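Local coordinates for hypothetical glycoside hydrolase (Parabacteroides distasonis, PDB 3TAW), which is of unknown function but probably belongs to the glycoside hydrolases built on a five-bladed beta-propeller, at residues G204-Y209 and S242-C247; K231-R236 and I297-K302; L261-N266 and Y281-A286. All coordinates share one frame; numbering follows the deposited sequence.

Interaction 1: G204-Y209 and S242-C247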
ATOM      1  N   GLY A 204       4.513  -7.405   4.094  1.00 12.97           N
ATOM      2  CA  GLY A 204       4.986  -7.298   5.466  1.00 13.44           C
ATOM      3  C   GLY A 204       5.278  -5.888   5.923  1.00 14.15           C
ATOM      4  O   GLY A 204       5.411  -4.965   5.113  1.00 13.71           O
ATOM      5  N   GLU A 205       5.403  -5.758   7.236  1.00 14.90           N
ATOM      6  CA  GLU A 205       5.730  -4.517   7.935  1.00 15.82           C
ATOM      7  C   GLU A 205       7.082  -4.637   8.683  1.00 16.28           C
ATOM      8  O   GLU A 205       7.946  -3.799   8.527  1.00 16.54           O
ATOM      9  CB  GLU A 205       4.609  -4.207   8.938  1.00 16.36           C
ATOM     10  CG  GLU A 205       4.833  -2.997   9.808  1.00 17.43           C
ATOM     11  CD  GLU A 205       3.806  -2.860  10.941  1.00 19.46           C
ATOM     12  OE1 GLU A 205       3.236  -3.868  11.417  1.00 20.38           O
ATOM     13  OE2 GLU A 205       3.609  -1.729  11.397  1.00 20.40           O
ATOM     14  N   LYS A 206       7.237  -5.664   9.515  1.00 17.43           N
ATOM     15  CA  LYS A 206       8.431  -5.827  10.340  1.00 18.66           C
ATOM     16  C   LYS A 206       9.643  -6.353   9.553  1.00 17.80           C
ATOM     17  O   LYS A 206      10.769  -6.169   9.981  1.00 18.13           O
ATOM     18  CB  LYS A 206       8.144  -6.779  11.494  1.00 21.53           C
ATOM     19  CG  LYS A 206       7.079  -6.286  12.464  1.00 24.81           C
ATOM     20  CD  LYS A 206       6.782  -7.334  13.542  1.00 28.44           C
ATOM     21  CE  LYS A 206       6.198  -6.739  14.825  1.00 32.06           C
ATOM     22  NZ  LYS A 206       5.313  -5.548  14.618  1.00 34.33           N
ATOM     23  N   ASN A 207       9.371  -7.080   8.467  1.00 16.01           N
ATOM     24  CA  ASN A 207      10.353  -7.523   7.488  1.00 15.10           C
ATOM     25  C   ASN A 207       9.632  -7.567   6.146  1.00 14.30           C
ATOM     26  O   ASN A 207       8.408  -7.508   6.106  1.00 13.49           O
ATOM     27  CB  ASN A 207      10.858  -8.944   7.806  1.00 15.79           C
ATOM     28  CG  ASN A 207      11.468  -9.056   9.178  1.00 16.41           C
ATOM     29  OD1 ASN A 207      12.652  -8.780   9.350  1.00 16.73           O
ATOM     30  ND2 ASN A 207      10.666  -9.481  10.170  1.00 16.47           N
ATOM     31  N   VAL A 208      10.391  -7.704   5.062  1.00 13.37           N
ATOM     32  CA  VAL A 208       9.824  -7.986   3.756  1.00 13.07           C
ATOM     33  C   VAL A 208       9.798  -9.516   3.556  1.00 13.18           C
ATOM     34  O   VAL A 208      10.845 -10.193   3.476  1.00 14.10           O
ATOM     35  CB  VAL A 208      10.606  -7.274   2.644  1.00 12.72           C
ATOM     36  CG1 VAL A 208      10.081  -7.689   1.265  1.00 12.01           C
ATOM     37  CG2 VAL A 208      10.501  -5.753   2.836  1.00 12.32           C
ATOM     38  N   TYR A 209       8.587 -10.049   3.521  1.00 13.36           N
ATOM     39  CA  TYR A 209       8.309 -11.454   3.295  1.00 13.48           C
ATOM     40  C   TYR A 209       7.799 -11.613   1.858  1.00 13.25           C
ATOM     41  O   TYR A 209       7.718 -10.637   1.104  1.00 12.83           O
ATOM     42  CB  TYR A 209       7.194 -11.915   4.260  1.00 13.89           C
ATOM     43  CG  TYR A 209       7.444 -11.648   5.726  1.00 14.49           C
ATOM     44  CD1 TYR A 209       8.352 -12.405   6.448  1.00 14.94           C
ATOM     45  CD2 TYR A 209       6.750 -10.652   6.410  1.00 14.49           C
ATOM     46  CE1 TYR A 209       8.562 -12.173   7.802  1.00 15.38           C
ATOM     47  CE2 TYR A 209       6.958 -10.423   7.771  1.00 15.18           C
ATOM     48  CZ  TYR A 209       7.861 -11.174   8.456  1.00 15.48           C
ATOM     49  OH  TYR A 209       8.075 -10.967   9.821  1.00 16.46           O
ATOM     50  N   SER A 242      15.441   1.162   9.710  1.00 15.78           N
ATOM     51  CA  SER A 242      16.129   0.528  10.824  1.00 16.65           C
ATOM     52  C   SER A 242      15.185  -0.058  11.867  1.00 17.03           C
ATOM     53  O   SER A 242      15.628  -0.828  12.733  1.00 17.42           O
ATOM     54  CB  SER A 242      17.095   1.542  11.468  1.00 17.23           C
ATOM     55  OG  SER A 242      16.527   2.860  11.557  1.00 17.73           O
ATOM     56  N   GLN A 243      13.895   0.296  11.811  1.00 16.76           N
ATOM     57  CA  GLN A 243      12.895  -0.343  12.665  1.00 17.49           C
ATOM     58  C   GLN A 243      11.869  -1.161  11.904  1.00 16.85           C
ATOM     59  O   GLN A 243      11.441  -2.213  12.387  1.00 17.10           O
ATOM     60  CB  GLN A 243      12.180   0.676  13.563  1.00 18.70           C
ATOM     61  CG  GLN A 243      11.315  -0.009  14.624  1.00 20.23           C
ATOM     62  CD  GLN A 243      10.632   0.975  15.563  1.00 21.62           C
ATOM     63  OE1 GLN A 243       9.402   1.027  15.637  1.00 24.36           O
ATOM     64  NE2 GLN A 243      11.420   1.748  16.278  1.00 22.65           N
ATOM     65  N   LEU A 244      11.444  -0.656  10.746  1.00 15.87           N
ATOM     66  CA  LEU A 244      10.466  -1.360   9.895  1.00 15.44           C
ATOM     67  C   LEU A 244      10.871  -1.264   8.439  1.00 14.80           C
ATOM     68  O   LEU A 244      11.513  -0.296   8.029  1.00 14.99           O
ATOM     69  CB  LEU A 244       9.043  -0.792  10.051  1.00 15.45           C
ATOM     70  CG  LEU A 244       8.408  -0.768  11.443  1.00 16.09           C
ATOM     71  CD1 LEU A 244       7.115   0.072  11.399  1.00 15.73           C
ATOM     72  CD2 LEU A 244       8.175  -2.178  12.004  1.00 15.99           C
ATOM     73  N   THR A 245      10.485  -2.290   7.682  1.00 14.44           N
ATOM     74  CA  THR A 245      10.594  -2.322   6.207  1.00 14.25           C
ATOM     75  C   THR A 245       9.234  -2.777   5.650  1.00 13.84           C
ATOM     76  O   THR A 245       8.957  -3.979   5.522  1.00 14.38           O
ATOM     77  CB  THR A 245      11.685  -3.285   5.717  1.00 14.50           C
ATOM     78  OG1 THR A 245      11.470  -4.579   6.288  1.00 15.08           O
ATOM     79  CG2 THR A 245      13.078  -2.782   6.111  1.00 14.51           C
ATOM     80  N   GLU A 246       8.372  -1.806   5.365  1.00 13.42           N
ATOM     81  CA  GLU A 246       6.965  -2.085   5.088  1.00 12.93           C
ATOM     82  C   GLU A 246       6.649  -1.861   3.609  1.00 12.49           C
ATOM     83  O   GLU A 246       6.811  -0.744   3.068  1.00 12.46           O
ATOM     84  CB  GLU A 246       6.055  -1.226   5.974  1.00 13.25           C
ATOM     85  CG  GLU A 246       4.587  -1.515   5.799  1.00 13.16           C
ATOM     86  CD  GLU A 246       3.728  -0.998   6.933  1.00 14.10           C
ATOM     87  OE1 GLU A 246       4.203  -0.099   7.668  1.00 14.67           O
ATOM     88  OE2 GLU A 246       2.598  -1.515   7.094  1.00 14.93           O
ATOM     89  N   CYS A 247       6.188  -2.919   2.953  1.00 12.36           N
ATOM     90  CA  CYS A 247       5.941  -2.873   1.527  1.00 12.14           C
ATOM     91  C   CYS A 247       4.993  -1.727   1.150  1.00 12.15           C
ATOM     92  O   CYS A 247       4.103  -1.373   1.904  1.00 11.88           O
ATOM     93  CB  CYS A 247       5.390  -4.205   1.049  1.00 12.59           C
ATOM     94  SG  CYS A 247       6.576  -5.538   1.187  1.00 13.70           S
TER
HETATM   95  O   HOH W   1       3.678   0.674  10.081  1.00 14.94           O

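Interaction 2: K231-R236 and I297-K302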
ATOM      1  N   LYS A 231      12.459 -14.313   5.557  1.00 17.85           N
ATOM      2  CA  LYS A 231      12.720 -12.880   5.508  1.00 17.82           C
ATOM      3  C   LYS A 231      13.597 -12.545   4.315  1.00 16.96           C
ATOM      4  O   LYS A 231      14.784 -12.846   4.317  1.00 17.81           O
ATOM      5  CB  LYS A 231      13.393 -12.429   6.807  1.00 18.49           C
ATOM      6  CG  LYS A 231      12.493 -12.543   8.038  1.00 19.80           C
ATOM      7  CD  LYS A 231      13.320 -12.321   9.308  1.00 21.48           C
ATOM      8  CE  LYS A 231      12.602 -12.815  10.546  1.00 23.48           C
ATOM      9  NZ  LYS A 231      13.496 -12.712  11.746  1.00 25.55           N
ATOM     10  N   LEU A 232      13.024 -11.926   3.282  1.00 15.11           N
ATOM     11  CA  LEU A 232      13.815 -11.527   2.103  1.00 14.66           C
ATOM     12  C   LEU A 232      14.794 -10.400   2.422  1.00 14.60           C
ATOM     13  O   LEU A 232      15.944 -10.383   1.942  1.00 15.21           O
ATOM     14  CB  LEU A 232      12.874 -11.098   0.963  1.00 14.25           C
ATOM     15  CG  LEU A 232      12.292 -12.249   0.133  1.00 14.45           C
ATOM     16  CD1 LEU A 232      11.480 -13.232   0.941  1.00 14.87           C
ATOM     17  CD2 LEU A 232      11.437 -11.669  -1.026  1.00 14.37           C
ATOM     18  N   PHE A 233      14.336  -9.448   3.227  1.00 14.06           N
ATOM     19  CA  PHE A 233      15.226  -8.518   3.889  1.00 14.27           C
ATOM     20  C   PHE A 233      14.531  -7.934   5.111  1.00 14.06           C
ATOM     21  O   PHE A 233      13.354  -8.238   5.382  1.00 13.60           O
ATOM     22  CB  PHE A 233      15.847  -7.455   2.958  1.00 14.31           C
ATOM     23  CG  PHE A 233      14.898  -6.402   2.406  1.00 13.92           C
ATOM     24  CD1 PHE A 233      14.612  -5.231   3.111  1.00 13.79           C
ATOM     25  CD2 PHE A 233      14.371  -6.530   1.124  1.00 13.82           C
ATOM     26  CE1 PHE A 233      13.807  -4.245   2.563  1.00 13.55           C
ATOM     27  CE2 PHE A 233      13.545  -5.538   0.583  1.00 13.17           C
ATOM     28  CZ  PHE A 233      13.260  -4.402   1.294  1.00 13.22           C
ATOM     29  N   SER A 234      15.307  -7.195   5.895  1.00 14.71           N
ATOM     30  CA  SER A 234      14.881  -6.799   7.222  1.00 15.05           C
ATOM     31  C   SER A 234      15.386  -5.396   7.540  1.00 15.02           C
ATOM     32  O   SER A 234      16.292  -4.872   6.866  1.00 14.32           O
ATOM     33  CB  SER A 234      15.465  -7.766   8.259  1.00 16.15           C
ATOM     34  OG  SER A 234      15.077  -9.105   8.043  1.00 16.92           O
ATOM     35  N   PRO A 235      14.830  -4.792   8.592  1.00 14.95           N
ATOM     36  CA  PRO A 235      15.375  -3.540   9.075  1.00 15.26           C
ATOM     37  C   PRO A 235      16.853  -3.661   9.425  1.00 15.61           C
ATOM     38  O   PRO A 235      17.305  -4.719   9.812  1.00 16.09           O
ATOM     39  CB  PRO A 235      14.536  -3.252  10.318  1.00 15.67           C
ATOM     40  CG  PRO A 235      13.239  -3.984  10.062  1.00 15.46           C
ATOM     41  CD  PRO A 235      13.666  -5.230   9.389  1.00 15.17           C
ATOM     42  N   ARG A 236      17.583  -2.580   9.238  1.00 15.92           N
ATOM     43  CA  ARG A 236      19.038  -2.618   9.318  1.00 16.72           C
ATOM     44  C   ARG A 236      19.616  -1.434  10.075  1.00 17.22           C
ATOM     45  O   ARG A 236      19.222  -0.280   9.876  1.00 17.21           O
ATOM     46  CB  ARG A 236      19.631  -2.703   7.922  1.00 16.53           C
ATOM     47  CG  ARG A 236      19.161  -1.648   7.015  1.00 16.02           C
ATOM     48  CD  ARG A 236      19.743  -1.693   5.635  1.00 15.85           C
ATOM     49  NE  ARG A 236      19.114  -0.620   4.868  1.00 15.08           N
ATOM     50  CZ  ARG A 236      19.478  -0.194   3.660  1.00 15.19           C
ATOM     51  NH1 ARG A 236      20.502  -0.752   2.991  1.00 15.67           N
ATOM     52  NH2 ARG A 236      18.785   0.797   3.110  1.00 15.18           N
ATOM     53  N   ILE A 297      19.108  -7.816  -5.125  1.00 13.81           N
ATOM     54  CA  ILE A 297      20.242  -7.350  -5.917  1.00 14.55           C
ATOM     55  C   ILE A 297      20.426  -5.833  -5.930  1.00 14.71           C
ATOM     56  O   ILE A 297      21.337  -5.301  -6.590  1.00 15.67           O
ATOM     57  CB  ILE A 297      20.138  -7.850  -7.370  1.00 14.89           C
ATOM     58  CG1 ILE A 297      18.855  -7.365  -8.039  1.00 14.67           C
ATOM     59  CG2 ILE A 297      20.198  -9.388  -7.435  1.00 15.20           C
ATOM     60  CD1 ILE A 297      18.848  -7.700  -9.554  1.00 14.81           C
ATOM     61  N   GLY A 298      19.569  -5.126  -5.202  1.00 14.14           N
ATOM     62  CA  GLY A 298      19.722  -3.677  -5.042  1.00 14.48           C
ATOM     63  C   GLY A 298      18.880  -3.175  -3.889  1.00 14.05           C
ATOM     64  O   GLY A 298      17.863  -3.766  -3.565  1.00 13.25           O
ATOM     65  N   ARG A 299      19.339  -2.090  -3.268  1.00 14.81           N
ATOM     66  CA  ARG A 299      18.607  -1.435  -2.168  1.00 14.32           C
ATOM     67  C   ARG A 299      19.168  -0.036  -1.964  1.00 15.03           C
ATOM     68  O   ARG A 299      20.390   0.122  -1.837  1.00 15.89           O
ATOM     69  CB  ARG A 299      18.780  -2.254  -0.898  1.00 14.44           C
ATOM     70  CG  ARG A 299      17.947  -1.847   0.293  1.00 14.20           C
ATOM     71  CD  ARG A 299      18.148  -2.869   1.402  1.00 14.55           C
ATOM     72  NE  ARG A 299      17.384  -2.591   2.610  1.00 14.35           N
ATOM     73  CZ  ARG A 299      17.352  -3.369   3.690  1.00 14.47           C
ATOM     74  NH1 ARG A 299      18.060  -4.497   3.727  1.00 14.79           N
ATOM     75  NH2 ARG A 299      16.605  -3.037   4.740  1.00 14.61           N
ATOM     76  N   LEU A 300      18.303   0.981  -1.931  1.00 14.53           N
ATOM     77  CA  LEU A 300      18.784   2.359  -1.799  1.00 14.93           C
ATOM     78  C   LEU A 300      19.330   2.575  -0.401  1.00 15.60           C
ATOM     79  O   LEU A 300      18.695   2.165   0.568  1.00 15.41           O
ATOM     80  CB  LEU A 300      17.674   3.377  -2.067  1.00 14.83           C
ATOM     81  CG  LEU A 300      17.071   3.339  -3.468  1.00 14.65           C
ATOM     82  CD1 LEU A 300      15.983   4.434  -3.574  1.00 14.36           C
ATOM     83  CD2 LEU A 300      18.138   3.512  -4.523  1.00 15.63           C
ATOM     84  N   ASP A 301      20.492   3.218  -0.317  1.00 16.54           N
ATOM     85  CA  ASP A 301      21.112   3.582   0.967  1.00 17.90           C
ATOM     86  C   ASP A 301      20.354   4.693   1.690  1.00 17.91           C
ATOM     87  O   ASP A 301      20.407   4.793   2.914  1.00 17.71           O
ATOM     88  CB  ASP A 301      22.520   4.149   0.744  1.00 19.62           C
ATOM     89  CG  ASP A 301      23.542   3.127   0.322  1.00 21.45           C
ATOM     90  OD1 ASP A 301      23.422   1.926   0.620  1.00 21.21           O
ATOM     91  OD2 ASP A 301      24.543   3.587  -0.274  1.00 23.22           O
ATOM     92  N   LYS A 302      19.725   5.576   0.912  1.00 17.37           N
ATOM     93  CA  LYS A 302      18.998   6.728   1.444  1.00 18.21           C
ATOM     94  C   LYS A 302      17.611   6.768   0.804  1.00 16.97           C
ATOM     95  O   LYS A 302      17.429   6.293  -0.323  1.00 16.57           O
ATOM     96  CB  LYS A 302      19.729   8.020   1.107  1.00 20.07           C
ATOM     97  CG  LYS A 302      21.107   8.142   1.753  1.00 22.35           C
ATOM     98  CD  LYS A 302      21.764   9.452   1.410  1.00 25.12           C
ATOM     99  CE  LYS A 302      23.238   9.388   1.731  1.00 27.50           C
ATOM    100  NZ  LYS A 302      23.899  10.719   1.597  1.00 30.96           N
TER
HETATM  101  O   HOH W   2      18.216  -6.859   5.582  1.00 17.95           O
HETATM  102  O   HOH W   3      21.663   0.089   0.509  1.00 18.71           O

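Interaction 3: L261-N266 and Y281-A286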
ATOM      1  N   LEU A 261       9.006  -0.536  -4.125  1.00 11.40           N
ATOM      2  CA  LEU A 261       8.960   0.645  -3.293  1.00 11.37           C
ATOM      3  C   LEU A 261       8.432   0.233  -1.918  1.00 11.33           C
ATOM      4  O   LEU A 261       7.455  -0.510  -1.803  1.00 11.86           O
ATOM      5  CB  LEU A 261       8.063   1.725  -3.909  1.00 11.35           C
ATOM      6  CG  LEU A 261       8.665   2.659  -4.962  1.00 11.56           C
ATOM      7  CD1 LEU A 261       9.222   1.905  -6.189  1.00 11.70           C
ATOM      8  CD2 LEU A 261       7.675   3.729  -5.448  1.00 11.87           C
ATOM      9  N   TYR A 262       9.096   0.710  -0.874  1.00 11.65           N
ATOM     10  CA  TYR A 262       8.715   0.346   0.494  1.00 11.60           C
ATOM     11  C   TYR A 262       8.964   1.514   1.434  1.00 11.75           C
ATOM     12  O   TYR A 262       9.582   2.519   1.056  1.00 12.07           O
ATOM     13  CB  TYR A 262       9.441  -0.939   0.913  1.00 11.99           C
ATOM     14  CG  TYR A 262      10.913  -0.781   1.211  1.00 12.55           C
ATOM     15  CD1 TYR A 262      11.871  -0.882   0.196  1.00 12.63           C
ATOM     16  CD2 TYR A 262      11.368  -0.540   2.510  1.00 13.12           C
ATOM     17  CE1 TYR A 262      13.198  -0.741   0.462  1.00 13.22           C
ATOM     18  CE2 TYR A 262      12.717  -0.404   2.784  1.00 12.94           C
ATOM     19  CZ  TYR A 262      13.632  -0.506   1.754  1.00 13.27           C
ATOM     20  OH  TYR A 262      14.967  -0.374   1.997  1.00 14.05           O
ATOM     21  N   ASN A 263       8.453   1.369   2.644  1.00 11.82           N
ATOM     22  CA  ASN A 263       8.453   2.384   3.671  1.00 12.34           C
ATOM     23  C   ASN A 263       9.321   1.966   4.848  1.00 13.09           C
ATOM     24  O   ASN A 263       9.097   0.914   5.448  1.00 13.38           O
ATOM     25  CB  ASN A 263       7.015   2.588   4.107  1.00 12.29           C
ATOM     26  CG  ASN A 263       6.145   3.068   2.951  1.00 12.16           C
ATOM     27  OD1 ASN A 263       6.317   4.199   2.491  1.00 12.33           O
ATOM     28  ND2 ASN A 263       5.242   2.205   2.447  1.00 11.70           N
ATOM     29  N   GLY A 264      10.325   2.773   5.131  1.00 13.97           N
ATOM     30  CA  GLY A 264      11.265   2.510   6.221  1.00 14.42           C
ATOM     31  C   GLY A 264      10.957   3.358   7.415  1.00 15.41           C
ATOM     32  O   GLY A 264      10.815   4.569   7.273  1.00 17.29           O
ATOM     33  N   LYS A 265      10.874   2.753   8.595  1.00 15.31           N
ATOM     34  CA  LYS A 265      10.739   3.528   9.817  1.00 15.30           C
ATOM     35  C   LYS A 265      12.122   3.649  10.473  1.00 15.67           C
ATOM     36  O   LYS A 265      12.801   2.641  10.667  1.00 15.26           O
ATOM     37  CB  LYS A 265       9.773   2.875  10.788  1.00 15.39           C
ATOM     38  CG  LYS A 265       9.603   3.690  12.086  1.00 15.83           C
ATOM     39  CD  LYS A 265       8.536   3.104  13.015  1.00 16.10           C
ATOM     40  CE  LYS A 265       8.526   3.800  14.366  1.00 17.05           C
ATOM     41  NZ  LYS A 265       7.463   3.211  15.287  1.00 17.37           N
ATOM     42  N   ASN A 266      12.500   4.873  10.835  1.00 16.14           N
ATOM     43  CA  ASN A 266      13.820   5.166  11.410  1.00 17.20           C
ATOM     44  C   ASN A 266      13.883   4.920  12.916  1.00 18.86           C
ATOM     45  O   ASN A 266      13.130   5.484  13.698  1.00 18.60           O
ATOM     46  CB  ASN A 266      14.207   6.611  11.070  1.00 17.51           C
ATOM     47  CG  ASN A 266      15.696   6.898  11.197  1.00 18.01           C
ATOM     48  OD1 ASN A 266      16.540   6.011  11.056  1.00 18.46           O
ATOM     49  ND2 ASN A 266      16.026   8.169  11.431  1.00 18.04           N
ATOM     50  N   TYR A 281       8.771   7.762   8.873  1.00 15.37           N
ATOM     51  CA  TYR A 281       8.744   6.834   7.740  1.00 15.15           C
ATOM     52  C   TYR A 281       9.172   7.569   6.471  1.00 14.85           C
ATOM     53  O   TYR A 281       8.488   8.516   6.020  1.00 14.77           O
ATOM     54  CB  TYR A 281       7.347   6.260   7.536  1.00 14.73           C
ATOM     55  CG  TYR A 281       6.814   5.258   8.544  1.00 15.02           C
ATOM     56  CD1 TYR A 281       6.538   5.622   9.855  1.00 15.53           C
ATOM     57  CD2 TYR A 281       6.471   3.970   8.147  1.00 14.77           C
ATOM     58  CE1 TYR A 281       5.992   4.714  10.767  1.00 15.79           C
ATOM     59  CE2 TYR A 281       5.931   3.061   9.037  1.00 14.97           C
ATOM     60  CZ  TYR A 281       5.668   3.435  10.336  1.00 15.64           C
ATOM     61  OH  TYR A 281       5.110   2.538  11.202  1.00 16.45           O
ATOM     62  N   CYS A 282      10.288   7.128   5.890  1.00 14.59           N
ATOM     63  CA  CYS A 282      10.809   7.651   4.633  1.00 14.56           C
ATOM     64  C   CYS A 282      10.836   6.490   3.659  1.00 14.02           C
ATOM     65  O   CYS A 282      11.061   5.367   4.066  1.00 13.54           O
ATOM     66  CB  CYS A 282      12.219   8.188   4.818  1.00 15.64           C
ATOM     67  SG  CYS A 282      12.367   9.479   6.088  1.00 17.19           S
ATOM     68  N   ALA A 283      10.633   6.769   2.377  1.00 13.07           N
ATOM     69  CA  ALA A 283      10.436   5.705   1.419  1.00 12.75           C
ATOM     70  C   ALA A 283      11.733   5.272   0.743  1.00 12.86           C
ATOM     71  O   ALA A 283      12.510   6.101   0.316  1.00 13.43           O
ATOM     72  CB  ALA A 283       9.376   6.148   0.362  1.00 11.87           C
ATOM     73  N   GLY A 284      11.911   3.958   0.620  1.00 12.79           N
ATOM     74  CA  GLY A 284      13.073   3.359  -0.042  1.00 12.83           C
ATOM     75  C   GLY A 284      12.676   2.479  -1.217  1.00 12.36           C
ATOM     76  O   GLY A 284      11.504   2.365  -1.570  1.00 11.66           O
ATOM     77  N   GLN A 285      13.675   1.873  -1.851  1.00 12.64           N
ATOM     78  CA  GLN A 285      13.432   0.927  -2.940  1.00 12.35           C
ATOM     79  C   GLN A 285      14.395  -0.226  -2.882  1.00 12.66           C
ATOM     80  O   GLN A 285      15.552  -0.063  -2.524  1.00 13.16           O
ATOM     81  CB  GLN A 285      13.508   1.604  -4.326  1.00 12.54           C
ATOM     82  CG  GLN A 285      12.489   2.743  -4.467  1.00 12.68           C
ATOM     83  CD  GLN A 285      12.418   3.327  -5.840  1.00 12.88           C
ATOM     84  OE1 GLN A 285      12.787   2.682  -6.837  1.00 13.53           O
ATOM     85  NE2 GLN A 285      11.884   4.549  -5.922  1.00 13.08           N
ATOM     86  N   ALA A 286      13.888  -1.406  -3.207  1.00 12.38           N
ATOM     87  CA  ALA A 286      14.699  -2.602  -3.356  1.00 12.61           C
ATOM     88  C   ALA A 286      14.536  -3.152  -4.764  1.00 12.84           C
ATOM     89  O   ALA A 286      13.549  -2.865  -5.438  1.00 13.00           O
ATOM     90  CB  ALA A 286      14.306  -3.653  -2.333  1.00 12.43           C
TER
HETATM   91  O   HOH W   4      15.941   1.608   0.197  1.00 12.58           O
HETATM   92  O   HOH W   5       5.062   2.883  13.894  1.00 22.53           O

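Interaction 1: G204-Y209 and S242-C247
Glu205 lies against Leu244 and Glu246 where a turn between strands 199-203 and 209-213 folds onto the start of strand 244-254. In the probable five-bladed beta-propeller this joins one blade to the first strand of the next. With its CG anti to the backbone N (chi1 176°), the extended Glu205 chain runs alongside that of Glu246, and Glu205 CG rests 3.7 Å from Glu246 OE1. The two carboxylates are turned 39° against each other. Water 1 lies between them and donates to both, 2.7 Å from Glu205 OE2 and 2.6 Å from Glu246 OE1, which should ease the repulsion of like charges. Ser178 also holds the Glu246 carboxylate, and Glu205 OE2 is hydrogen-bonded to an unidentified molecule as well. Beside Glu205, Leu244 packs its CD1 4.1 Å from the aliphatic Glu205 CG, while Leu244 CB lies 3.5 Å from Glu205 O. Thr245 N makes a weak hydrogen bond to Glu205 O. The short Thr245 side chain fits against the turn, its OG1 3.4 Å from Asn207 CA, and crosses Val208 at about a right angle. At Gly204 (phi 128°) a side chain would collide with Asn207 O, so glycine suits the place; its O faces the strand. Cys247, small and apolar, tucks its SG 4.1 Å from Val208 CG1, and its N donates a 3.1 Å hydrogen bond to Gly204 O.

Interaction 2: K231-R236 and I297-K302
Arg236 and Arg299 meet through contrasting first torsions: Arg236 has CG between its backbone N and carbonyl carbon (chi1 54°), whereas Arg299 has CG anti to its N (chi1 -172°). Both chains then run out fully extended and slide past each other in opposite directions until their guanidinium groups lie flat together, centres 3.8 Å apart and planes 13° from parallel. Asp241 probably offsets the like charges, its two oxygens forming salt bridges with Arg236 NE and Arg299 NH2. Phe233 CD1 sits over the opposite face of the Arg299 guanidinium, the two planes inclined to each other, with CD1 3.4 Å from Arg299 CZ, so this flat cation is sandwiched between a second cation and an aromatic side chain. In the probable five-bladed beta-propeller, segment 231-236 belongs to the loop leading from one blade into strand 244-254 of the next, and Arg299 ends the outermost strand of that next blade. The arginines tie a connecting loop to a blade edge: the backbones stay 9.9 Å apart between the nearest CA atoms, those of Phe233 and Arg299, a span that long arginine chains can bridge. Each also reaches a main-chain carbonyl with an N-H in its own guanidinium plane. Arg299 NH2 donates a nearly straight bond of 2.8 Å to Ser234 O, approaching from above the carbonyl plane, and Arg236 NH2 gives one of 2.9 Å to Leu300 O. These bonds help fix the rotation of both groups. Water 2 accepts from Ser234 N and from Arg299 NH1 at 3.0 Å. Water 3 accepts from Arg236 NH1 at 2.9 Å and donates to Arg299 O and to Asp301 OD1.

Interaction 3: L261-N266 and Y281-A286
Two consecutive strands of a four-stranded antiparallel blade, within what is probably a five-bladed beta-propeller, pair here: Tyr262 faces Gly284 and Gly264 faces Cys282 as hydrogen-bonded pairs. Tyr262 N donates to Gly284 O at 3.0 Å and Gly284 N returns a bond to Tyr262 O at 2.8 Å; Gly264 and Cys282 exchange a similar pair of bonds. The N-to-C directions of these short segments make 138°, well off a straight antiparallel 180°, as the strong twist of a propeller blade would give. Glycine suits position 284 because the Tyr262 ring leans across the neighbouring strand. Tyr262 CG lies between its own backbone N and carbonyl carbon (chi1 74°), which lays one ring face over Gly284 CA, while the ring edge meets Ala286 N and the ring atom CE1 packs near the small Ala286 methyl. Phe233 meets this ring edge-to-face. The buried Tyr262 hydroxyl is bonded to Asp241 and receives a bond of 2.8 Å from water 4, which accepts one from Gln285 N.

On the other face of the sheet, Leu261 and Gln285 lie side by side, with Leu261 CD1 over the face of the Gln285 amide, centred 3.5 Å from its CD; the amide's NE2 is satisfied by Leu14 O. Asn263, buried on this face, uses its OD1 to accept from Val324 N, which joins the strand to strand 322-330. At the far end the extended Lys265 chain crosses Tyr281 obliquely. Lys265 CB makes a CH-pi contact 4.1 Å from the centroid of the Tyr281 ring, almost exactly over its centre. Lys265 NZ reaches past the ring and hydrogen-bonds to Gln243 OE1. Water 5, lying in the plane of the Tyr281 ring, accepts from Lys265 NZ at 2.8 Å and donates to Tyr281 OH at 2.7 Å.

Overall arrangement
Interactions 1 and 3 are buried, whereas interaction 2 is only partly so and lies farther from the centre of the chain. All three centre on the blade formed by strands 244-254, 257-265, 281-288 and 296-299. Interaction 3 is its regular interior, dominated by backbone pairing; interaction 1 attaches a turn of the preceding blade to its first strand, with acidic side chains; interaction 2 fastens the inter-blade loop to its last strand through arginines. Their segments touch directly: Glu246 O lies 2.7 Å from Asn263 N, a probable hydrogen bond between interactions 1 and 3, and Asn207 OD1 is 2.8 Å from Ser234 OG, another between interactions 1 and 2. Asp241 links interactions 2 and 3.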